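Local coordinates for putative alcohol dehydrogenase (Sinorhizobium meliloti, PDB 4J6F), which is probably an NAD(P)-dependent oxidoreductase of the medium-chain dehydrogenase/reductase family, perhaps an alcohol dehydrogenase, at residues 291-303 against 319-331. Residues are numbered along the deposited sequence; the frame is centred on the assembly and turned at random.
Sequences LKILRPEGRYTTA and YLKQLELHGSSQG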
ATOM      1  N   LEU A 291      12.051  -0.319  -1.844  1.00 30.44           N
ATOM      2  CA  LEU A 291      11.148  -0.355  -3.000  1.00 29.68           C
ATOM      3  C   LEU A 291      11.861  -0.791  -4.275  1.00 30.03           C
ATOM      4  O   LEU A 291      11.241  -1.395  -5.152  1.00 30.16           O
ATOM      5  CB  LEU A 291      10.471   0.997  -3.235  1.00 29.13           C
ATOM      6  CG  LEU A 291       9.650   1.666  -2.124  1.00 29.35           C
ATOM      7  CD1 LEU A 291       8.997   2.925  -2.681  1.00 29.23           C
ATOM      8  CD2 LEU A 291       8.603   0.742  -1.508  1.00 28.18           C
ATOM      9  N   LYS A 292      13.153  -0.484  -4.382  1.00 31.43           N
ATOM     10  CA  LYS A 292      13.947  -0.924  -5.529  1.00 34.34           C
ATOM     11  C   LYS A 292      14.166  -2.438  -5.508  1.00 35.36           C
ATOM     12  O   LYS A 292      14.029  -3.109  -6.533  1.00 38.42           O
ATOM     13  CB  LYS A 292      15.290  -0.200  -5.570  1.00 37.73           C
ATOM     14  CG  LYS A 292      15.204   1.284  -5.893  1.00 44.57           C
ATOM     15  CD  LYS A 292      16.586   1.939  -5.845  1.00 57.76           C
ATOM     16  CE  LYS A 292      17.560   1.293  -6.827  1.00 67.15           C
ATOM     17  NZ  LYS A 292      18.980   1.494  -6.441  1.00 71.16           N
ATOM     18  N   ILE A 293      14.498  -2.956  -4.325  1.00 33.67           N
ATOM     19  CA  ILE A 293      14.814  -4.369  -4.098  1.00 31.84           C
ATOM     20  C   ILE A 293      13.585  -5.266  -4.257  1.00 31.13           C
ATOM     21  O   ILE A 293      13.670  -6.361  -4.800  1.00 31.75           O
ATOM     22  CB  ILE A 293      15.424  -4.551  -2.694  1.00 32.01           C
ATOM     23  CG1 ILE A 293      16.862  -4.023  -2.678  1.00 35.50           C
ATOM     24  CG2 ILE A 293      15.380  -6.004  -2.250  1.00 32.00           C
ATOM     25  CD1 ILE A 293      17.355  -3.560  -1.318  1.00 37.22           C
ATOM     26  N   LEU A 294      12.451  -4.780  -3.772  1.00 29.56           N
ATOM     27  CA  LEU A 294      11.195  -5.495  -3.808  1.00 27.96           C
ATOM     28  C   LEU A 294      10.837  -5.912  -5.241  1.00 29.66           C
ATOM     29  O   LEU A 294      10.911  -5.097  -6.169  1.00 30.32           O
ATOM     30  CB  LEU A 294      10.119  -4.588  -3.216  1.00 25.94           C
ATOM     31  CG  LEU A 294       8.817  -5.209  -2.736  1.00 27.01           C
ATOM     32  CD1 LEU A 294       9.076  -6.447  -1.888  1.00 27.13           C
ATOM     33  CD2 LEU A 294       8.032  -4.170  -1.950  1.00 27.80           C
ATOM     34  N   ARG A 295      10.461  -7.182  -5.420  1.00 30.36           N
ATOM     35  CA  ARG A 295      10.088  -7.707  -6.743  1.00 31.25           C
ATOM     36  C   ARG A 295       8.800  -7.046  -7.191  1.00 32.35           C
ATOM     37  O   ARG A 295       7.991  -6.646  -6.344  1.00 31.30           O
ATOM     38  CB  ARG A 295       9.886  -9.225  -6.706  1.00 31.04           C
ATOM     39  CG  ARG A 295       8.537  -9.650  -6.156  1.00 31.86           C
ATOM     40  CD  ARG A 295       8.471 -11.137  -5.907  1.00 35.27           C
ATOM     41  NE  ARG A 295       8.458 -11.853  -7.171  1.00 40.21           N
ATOM     42  CZ  ARG A 295       8.789 -13.131  -7.322  1.00 42.08           C
ATOM     43  NH1 ARG A 295       8.750 -13.672  -8.528  1.00 39.70           N
ATOM     44  NH2 ARG A 295       9.172 -13.862  -6.280  1.00 44.98           N
ATOM     45  N   PRO A 296       8.590  -6.940  -8.519  1.00 33.07           N
ATOM     46  CA  PRO A 296       7.321  -6.370  -9.005  1.00 32.37           C
ATOM     47  C   PRO A 296       6.129  -7.177  -8.484  1.00 31.79           C
ATOM     48  O   PRO A 296       6.220  -8.394  -8.404  1.00 33.28           O
ATOM     49  CB  PRO A 296       7.445  -6.478 -10.530  1.00 32.65           C
ATOM     50  CG  PRO A 296       8.913  -6.598 -10.799  1.00 33.05           C
ATOM     51  CD  PRO A 296       9.480  -7.343  -9.624  1.00 32.69           C
ATOM     52  N   GLU A 297       5.041  -6.501  -8.116  1.00 32.25           N
ATOM     53  CA  GLU A 297       3.876  -7.123  -7.442  1.00 32.33           C
ATOM     54  C   GLU A 297       4.170  -7.546  -6.004  1.00 33.92           C
ATOM     55  O   GLU A 297       3.376  -8.255  -5.385  1.00 35.73           O
ATOM     56  CB  GLU A 297       3.306  -8.290  -8.245  1.00 33.19           C
ATOM     57  CG  GLU A 297       2.835  -7.858  -9.625  1.00 42.37           C
ATOM     58  CD  GLU A 297       2.181  -8.968 -10.432  1.00 49.14           C
ATOM     59  OE1 GLU A 297       1.002  -8.798 -10.836  1.00 45.99           O
ATOM     60  OE2 GLU A 297       2.850 -10.001 -10.666  1.00 55.43           O
ATOM     61  N   GLY A 298       5.317  -7.107  -5.485  1.00 31.91           N
ATOM     62  CA  GLY A 298       5.721  -7.390  -4.119  1.00 30.60           C
ATOM     63  C   GLY A 298       5.029  -6.455  -3.153  1.00 31.89           C
ATOM     64  O   GLY A 298       4.414  -5.471  -3.561  1.00 34.75           O
ATOM     65  N   ARG A 299       5.090  -6.818  -1.875  1.00 31.39           N
ATOM     66  CA  ARG A 299       4.381  -6.138  -0.801  1.00 28.92           C
ATOM     67  C   ARG A 299       5.307  -5.601   0.280  1.00 30.53           C
ATOM     68  O   ARG A 299       6.192  -6.290   0.750  1.00 30.04           O
ATOM     69  CB  ARG A 299       3.368  -7.077  -0.162  1.00 25.63           C
ATOM     70  CG  ARG A 299       2.347  -7.627  -1.121  1.00 25.17           C
ATOM     71  CD  ARG A 299       2.787  -8.958  -1.664  1.00 27.92           C
ATOM     72  NE  ARG A 299       2.621 -10.014  -0.682  1.00 30.63           N
ATOM     73  CZ  ARG A 299       3.132 -11.227  -0.812  1.00 29.64           C
ATOM     74  NH1 ARG A 299       3.837 -11.526  -1.879  1.00 30.15           N
ATOM     75  NH2 ARG A 299       2.939 -12.131   0.121  1.00 29.06           N
ATOM     76  N   TYR A 300       5.077  -4.354   0.664  1.00 29.30           N
ATOM     77  CA  TYR A 300       5.875  -3.675   1.648  1.00 27.27           C
ATOM     78  C   TYR A 300       4.975  -3.526   2.861  1.00 27.12           C
ATOM     79  O   TYR A 300       3.773  -3.269   2.727  1.00 30.08           O
ATOM     80  CB  TYR A 300       6.289  -2.305   1.086  1.00 28.70           C
ATOM     81  CG  TYR A 300       6.878  -1.356   2.103  1.00 30.20           C
ATOM     82  CD1 TYR A 300       6.046  -0.564   2.908  1.00 30.79           C
ATOM     83  CD2 TYR A 300       8.257  -1.254   2.273  1.00 30.65           C
ATOM     84  CE1 TYR A 300       6.570   0.295   3.855  1.00 31.18           C
ATOM     85  CE2 TYR A 300       8.795  -0.385   3.217  1.00 32.53           C
ATOM     86  CZ  TYR A 300       7.946   0.381   4.010  1.00 32.77           C
ATOM     87  OH  TYR A 300       8.461   1.246   4.952  1.00 33.53           O
ATOM     88  N   THR A 301       5.537  -3.687   4.045  1.00 24.81           N
ATOM     89  CA  THR A 301       4.755  -3.506   5.248  1.00 24.67           C
ATOM     90  C   THR A 301       5.563  -2.867   6.373  1.00 27.09           C
ATOM     91  O   THR A 301       6.745  -3.130   6.511  1.00 28.32           O
ATOM     92  CB  THR A 301       4.125  -4.827   5.692  1.00 24.59           C
ATOM     93  OG1 THR A 301       3.213  -4.574   6.769  1.00 27.07           O
ATOM     94  CG2 THR A 301       5.193  -5.825   6.118  1.00 23.32           C
ATOM     95  N   THR A 302       4.927  -2.007   7.165  1.00 28.62           N
ATOM     96  CA  THR A 302       5.612  -1.311   8.254  1.00 28.97           C
ATOM     97  C   THR A 302       4.688  -1.018   9.432  1.00 28.88           C
ATOM     98  O   THR A 302       3.477  -0.883   9.268  1.00 30.94           O
ATOM     99  CB  THR A 302       6.245   0.010   7.763  1.00 32.31           C
ATOM    100  OG1 THR A 302       6.912   0.666   8.845  1.00 36.81           O
ATOM    101  CG2 THR A 302       5.196   0.952   7.212  1.00 31.26           C
ATOM    102  N   ALA A 303       5.259  -0.978  10.629  1.00 28.69           N
ATOM    103  CA  ALA A 303       4.570  -0.489  11.816  1.00 30.99           C
ATOM    104  C   ALA A 303       5.401   0.462  12.672  1.00 31.89           C
ATOM    105  O   ALA A 303       5.049   0.746  13.800  1.00 34.86           O
ATOM    106  CB  ALA A 303       4.050  -1.637  12.652  1.00 33.33           C
ATOM    107  N   TYR A 319       3.716   2.218  -8.934  1.00 30.47           N
ATOM    108  CA  TYR A 319       2.732   1.741  -9.884  1.00 28.17           C
ATOM    109  C   TYR A 319       3.344   1.093 -11.099  1.00 29.61           C
ATOM    110  O   TYR A 319       2.707   0.256 -11.739  1.00 31.72           O
ATOM    111  CB  TYR A 319       1.674   2.817 -10.237  1.00 27.17           C
ATOM    112  CG  TYR A 319       2.091   3.932 -11.181  1.00 28.35           C
ATOM    113  CD1 TYR A 319       2.326   3.676 -12.542  1.00 30.66           C
ATOM    114  CD2 TYR A 319       2.201   5.251 -10.737  1.00 26.73           C
ATOM    115  CE1 TYR A 319       2.691   4.685 -13.423  1.00 29.97           C
ATOM    116  CE2 TYR A 319       2.562   6.270 -11.615  1.00 28.27           C
ATOM    117  CZ  TYR A 319       2.806   5.981 -12.962  1.00 29.70           C
ATOM    118  OH  TYR A 319       3.163   6.972 -13.859  1.00 28.70           O
ATOM    119  N   LEU A 320       4.574   1.462 -11.433  1.00 28.60           N
ATOM    120  CA  LEU A 320       5.258   0.749 -12.514  1.00 27.83           C
ATOM    121  C   LEU A 320       5.674  -0.639 -12.051  1.00 29.34           C
ATOM    122  O   LEU A 320       5.839  -1.545 -12.854  1.00 30.31           O
ATOM    123  CB  LEU A 320       6.471   1.510 -13.037  1.00 25.15           C
ATOM    124  CG  LEU A 320       6.132   2.774 -13.810  1.00 23.99           C
ATOM    125  CD1 LEU A 320       7.389   3.615 -13.962  1.00 25.36           C
ATOM    126  CD2 LEU A 320       5.507   2.449 -15.149  1.00 22.34           C
ATOM    127  N   LYS A 321       5.827  -0.802 -10.744  1.00 29.58           N
ATOM    128  CA  LYS A 321       6.189  -2.088 -10.194  1.00 28.00           C
ATOM    129  C   LYS A 321       4.995  -2.872  -9.644  1.00 28.63           C
ATOM    130  O   LYS A 321       5.167  -3.978  -9.143  1.00 32.25           O
ATOM    131  CB  LYS A 321       7.220  -1.895  -9.101  1.00 26.75           C
ATOM    132  CG  LYS A 321       8.613  -1.549  -9.566  1.00 26.90           C
ATOM    133  CD  LYS A 321       9.517  -2.525  -8.856  1.00 30.09           C
ATOM    134  CE  LYS A 321      10.860  -1.946  -8.515  1.00 32.71           C
ATOM    135  NZ  LYS A 321      11.459  -2.939  -7.590  1.00 34.64           N
ATOM    136  N   GLN A 322       3.794  -2.305  -9.726  1.00 26.76           N
ATOM    137  CA  GLN A 322       2.578  -2.945  -9.199  1.00 25.68           C
ATOM    138  C   GLN A 322       2.652  -3.242  -7.700  1.00 25.50           C
ATOM    139  O   GLN A 322       2.087  -4.249  -7.260  1.00 28.03           O
ATOM    140  CB  GLN A 322       2.278  -4.272  -9.918  1.00 26.28           C
ATOM    141  CG  GLN A 322       2.434  -4.287 -11.425  1.00 28.23           C
ATOM    142  CD  GLN A 322       1.311  -3.568 -12.144  1.00 30.26           C
ATOM    143  OE1 GLN A 322       0.324  -3.168 -11.533  1.00 31.93           O
ATOM    144  NE2 GLN A 322       1.460  -3.397 -13.451  1.00 30.66           N
ATOM    145  N   LEU A 323       3.330  -2.389  -6.926  1.00 23.07           N
ATOM    146  CA  LEU A 323       3.579  -2.640  -5.489  1.00 21.41           C
ATOM    147  C   LEU A 323       2.377  -2.394  -4.584  1.00 22.48           C
ATOM    148  O   LEU A 323       1.459  -1.669  -4.957  1.00 22.68           O
ATOM    149  CB  LEU A 323       4.777  -1.821  -4.986  1.00 19.86           C
ATOM    150  CG  LEU A 323       6.124  -2.047  -5.686  1.00 19.95           C
ATOM    151  CD1 LEU A 323       7.255  -1.301  -4.997  1.00 19.32           C
ATOM    152  CD2 LEU A 323       6.459  -3.535  -5.785  1.00 20.67           C
ATOM    153  N   GLU A 324       2.380  -3.031  -3.410  1.00 24.65           N
ATOM    154  CA  GLU A 324       1.473  -2.674  -2.311  1.00 26.31           C
ATOM    155  C   GLU A 324       2.305  -2.222  -1.137  1.00 28.21           C
ATOM    156  O   GLU A 324       3.294  -2.877  -0.776  1.00 28.78           O
ATOM    157  CB  GLU A 324       0.658  -3.862  -1.829  1.00 27.63           C
ATOM    158  CG  GLU A 324      -0.014  -4.669  -2.911  1.00 30.98           C
ATOM    159  CD  GLU A 324      -0.650  -5.935  -2.369  1.00 34.09           C
ATOM    160  OE1 GLU A 324      -1.079  -5.939  -1.188  1.00 34.88           O
ATOM    161  OE2 GLU A 324      -0.726  -6.930  -3.129  1.00 33.78           O
ATOM    162  N   LEU A 325       1.894  -1.115  -0.534  1.00 28.49           N
ATOM    163  CA  LEU A 325       2.461  -0.661   0.729  1.00 27.33           C
ATOM    164  C   LEU A 325       1.398  -0.794   1.792  1.00 25.90           C
ATOM    165  O   LEU A 325       0.259  -0.377   1.571  1.00 24.83           O
ATOM    166  CB  LEU A 325       2.862   0.800   0.622  1.00 27.83           C
ATOM    167  CG  LEU A 325       4.304   1.092   0.255  1.00 28.60           C
ATOM    168  CD1 LEU A 325       4.693   0.423  -1.047  1.00 29.66           C
ATOM    169  CD2 LEU A 325       4.494   2.593   0.182  1.00 27.28           C
ATOM    170  N   HIS A 326       1.758  -1.381   2.934  1.00 26.08           N
ATOM    171  CA  HIS A 326       0.819  -1.574   4.039  1.00 25.57           C
ATOM    172  C   HIS A 326       1.358  -0.985   5.306  1.00 25.91           C
ATOM    173  O   HIS A 326       2.494  -1.255   5.689  1.00 28.15           O
ATOM    174  CB  HIS A 326       0.565  -3.054   4.293  1.00 28.12           C
ATOM    175  CG  HIS A 326      -0.185  -3.733   3.195  1.00 30.01           C
ATOM    176  ND1 HIS A 326      -1.530  -3.525   2.975  1.00 31.38           N
ATOM    177  CD2 HIS A 326       0.221  -4.613   2.253  1.00 29.12           C
ATOM    178  CE1 HIS A 326      -1.921  -4.248   1.940  1.00 30.88           C
ATOM    179  NE2 HIS A 326      -0.877  -4.915   1.484  1.00 31.03           N
ATOM    180  N   GLY A 327       0.531  -0.182   5.960  1.00 25.22           N
ATOM    181  CA  GLY A 327       0.821   0.298   7.302  1.00 24.92           C
ATOM    182  C   GLY A 327      -0.106  -0.388   8.272  1.00 26.37           C
ATOM    183  O   GLY A 327      -1.276  -0.603   7.955  1.00 28.05           O
ATOM    184  N   SER A 328       0.409  -0.712   9.456  1.00 27.73           N
ATOM    185  CA  SER A 328      -0.288  -1.567  10.412  1.00 29.81           C
ATOM    186  C   SER A 328       0.131  -1.268  11.867  1.00 34.84           C
ATOM    187  O   SER A 328       1.298  -0.980  12.117  1.00 37.27           O
ATOM    188  CB  SER A 328       0.002  -3.018  10.018  1.00 30.42           C
ATOM    189  OG  SER A 328       0.006  -3.904  11.113  1.00 33.13           O
ATOM    190  N   SER A 329      -0.821  -1.294  12.813  1.00 36.54           N
ATOM    191  CA  SER A 329      -0.516  -1.205  14.267  1.00 34.99           C
ATOM    192  C   SER A 329      -1.226  -2.293  15.030  1.00 34.83           C
ATOM    193  O   SER A 329      -2.401  -2.574  14.765  1.00 35.74           O
ATOM    194  CB  SER A 329      -0.968   0.107  14.903  1.00 34.66           C
ATOM    195  OG  SER A 329      -0.816   1.180  14.020  1.00 41.11           O
ATOM    196  N   GLN A 330      -0.520  -2.894  15.976  1.00 32.90           N
ATOM    197  CA  GLN A 330      -1.061  -3.893  16.881  1.00 31.09           C
ATOM    198  C   GLN A 330      -1.645  -5.064  16.126  1.00 32.07           C
ATOM    199  O   GLN A 330      -1.060  -5.508  15.161  1.00 36.05           O
ATOM    200  CB  GLN A 330      -2.078  -3.259  17.818  1.00 30.10           C
ATOM    201  CG  GLN A 330      -1.504  -2.094  18.597  1.00 31.10           C
ATOM    202  CD  GLN A 330      -2.468  -1.510  19.598  1.00 35.75           C
ATOM    203  OE1 GLN A 330      -2.271  -0.414  20.090  1.00 41.17           O
ATOM    204  NE2 GLN A 330      -3.510  -2.241  19.906  1.00 36.77           N
ATOM    205  N   GLY A 331      -2.810  -5.550  16.524  1.00 28.88           N
ATOM    206  CA  GLY A 331      -3.357  -6.695  15.810  1.00 28.02           C
ATOM    207  C   GLY A 331      -4.739  -7.071  16.278  1.00 29.02           C
ATOM    208  O   GLY A 331      -5.284  -6.456  17.181  1.00 30.86           O
TER
HETATM  209  O   HOH W   1       0.855  -7.857  -5.382  1.00 23.16           O
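Lys321 reaches across to the end of helix 287-293, where its ammonium donates hydrogen bonds to three backbone carbonyls: NZ meets Leu291 O in the carbonyl plane, sits above the plane of Lys292 O, and approaches Leu294 O nearly along the C=O axis, at 2.6 Å. A long, bendable lysine suits this job, since the carbonyls at the end of a helix probably carry some excess negative charge; a methionine in its place would probably leave the three oxygens without their shared donor and the helix end less firmly tied down. Next to it, Leu323 plugs the hollow under the Arg295-Gly298 type II turn, its CD2 3.5 Å from Arg295 O and its CD1 facing Leu291. Glu297 takes the positive-phi place of this turn, and Gly298 N closes it on Arg295 O.

Strands 299-302 and 324-327 then run parallel at one edge, within this chain, of the Rossmann-type, probably dinucleotide-binding sheet, and strand 324-327 pairs antiparallel with the second subunit, continuing the sheet across the interface. On one face, Tyr300 CG stands anti to the backbone N (chi1 168°), which lays ring atom CD1 against Leu325 CG at 3.6 Å, while Leu325 CD1 bridges to Leu291 CD2; the tyrosine hydroxyl hydrogen-bonds Asp280. On the other face, Arg299 CG rests on the Glu324 carboxylate, whose OE1 accepts His326 NE2 at 2.9 Å through its anti lone pair; OE2 pairs with Arg203.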